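Local coordinates for aldehyde dehydrogenase (Listeria monocytogenes, PDB 3K9D), which probably acts as an oxidoreductase on aldehyde or oxo groups, using NAD or NADP as the electron acceptor, at residues A358-L361 and S362-I365. Sequence-based numbering, arbitrary orientation.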
loop_
_atom_site.group_PDB
_atom_site.type_symbol
_atom_site.label_atom_id
_atom_site.label_comp_id
_atom_site.label_asym_id
_atom_site.label_seq_id
_atom_site.Cartn_x
_atom_site.Cartn_y
_atom_site.Cartn_z
ATOM N N ALA A 358 4.855 -2.412 32.976
ATOM C CA ALA A 358 5.776 -2.791 31.924
ATOM C C ALA A 358 5.185 -2.514 30.529
ATOM O O ALA A 358 5.876 -2.002 29.638
ATOM C CB ALA A 358 6.123 -4.231 32.071
ATOM N N CYS A 359 3.908 -2.866 30.371
ATOM C CA CYS A 359 3.096 -2.512 29.208
ATOM C C CYS A 359 3.047 -0.992 28.958
ATOM O O CYS A 359 3.343 -0.550 27.856
ATOM C CB CYS A 359 1.685 -3.066 29.391
ATOM S SG CYS A 359 0.382 -2.280 28.402
ATOM N N GLU A 360 2.674 -0.221 29.983
ATOM C CA GLU A 360 2.543 1.234 29.900
ATOM C C GLU A 360 3.866 1.891 29.556
ATOM O O GLU A 360 3.932 2.830 28.739
ATOM C CB GLU A 360 2.027 1.805 31.235
ATOM C CG GLU A 360 0.554 1.472 31.555
ATOM C CD GLU A 360 -0.440 2.163 30.628
ATOM O OE1 GLU A 360 -0.225 3.340 30.256
ATOM O OE2 GLU A 360 -1.451 1.527 30.273
ATOM N N LEU A 361 4.927 1.389 30.191
ATOM C CA LEU A 361 6.265 1.848 29.891
ATOM C C LEU A 361 6.626 1.514 28.451
ATOM O O LEU A 361 7.135 2.376 27.737
ATOM C CB LEU A 361 7.292 1.253 30.863
ATOM C CG LEU A 361 8.765 1.474 30.526
ATOM C CD1 LEU A 361 9.165 2.938 30.585
ATOM C CD2 LEU A 361 9.591 0.670 31.477
ATOM N N SER A 362 6.347 0.285 28.029
ATOM C CA SER A 362 6.678 -0.159 26.657
ATOM C C SER A 362 5.978 0.708 25.607
ATOM O O SER A 362 6.617 1.159 24.657
ATOM C CB SER A 362 6.315 -1.618 26.439
ATOM O OG SER A 362 7.084 -2.474 27.265
ATOM N N MET A 363 4.684 0.971 25.810
ATOM C CA MET A 363 3.907 1.885 24.946
ATOM C C MET A 363 4.518 3.293 24.894
ATOM O O MET A 363 4.628 3.874 23.809
ATOM C CB MET A 363 2.427 1.961 25.375
ATOM C CG MET A 363 1.656 0.649 25.245
ATOM S SD MET A 363 -0.140 0.721 25.559
ATOM C CE MET A 363 -0.193 1.416 27.190
ATOM N N ASP A 364 4.948 3.804 26.051
ATOM C CA ASP A 364 5.604 5.128 26.181
ATOM C C ASP A 364 6.926 5.216 25.407
ATOM O O ASP A 364 7.207 6.228 24.742
ATOM C CB ASP A 364 5.846 5.469 27.665
ATOM C CG ASP A 364 5.959 6.971 27.923
ATOM O OD1 ASP A 364 5.538 7.769 27.062
ATOM O OD2 ASP A 364 6.454 7.366 29.004
ATOM N N ILE A 365 7.726 4.156 25.510
ATOM C CA ILE A 365 8.950 3.977 24.725
ATOM C C ILE A 365 8.617 4.024 23.248
ATOM O O ILE A 365 9.159 4.856 22.511
ATOM C CB ILE A 365 9.654 2.610 25.031
ATOM C CG1 ILE A 365 10.364 2.636 26.387
ATOM C CG2 ILE A 365 10.668 2.255 23.963
ATOM C CD1 ILE A 365 10.722 1.246 26.884
#
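The carboxylate of Glu360 carries the methyl end of Met363 over one of its faces, CE lying 3.5 Å from CD and 3.3 Å from OE2. The bend of the glutamate at chi2 (-68°) and that of the methionine at chi3 (-56°) bring the two ends together. CE also meets SG of Cys359, at 3.9 Å, so a single methyl group touches side chains three and four residues back, an illustration of how one helical turn is bridged. The carbonyl of Ala358 is a second flat group used on both faces: Ser362 N and Ser362 OG approach its oxygen from opposite sides of the plane, and the hydroxyl donates at 2.7 Å. With OG turned beside its own backbone N (chi1 -64°), this buried serine spends its hydroxyl within the helix, as serine hydroxyls often do. Elsewhere the main chain keeps the i to i+4 pattern, as in Met363 N to Cys359 O at 2.9 Å. On another side, CG of Leu361 rests 4.1 Å from CD1 of Ile365. Helix 355-368 joins parallel strands 346-352 and 374-378, a beta-alpha-beta connection of the aldehyde dehydrogenase fold; Leu361 and Ile365 pack on Tyr350, while Ala358 meets Val258 and Phe225 on neighbouring strands.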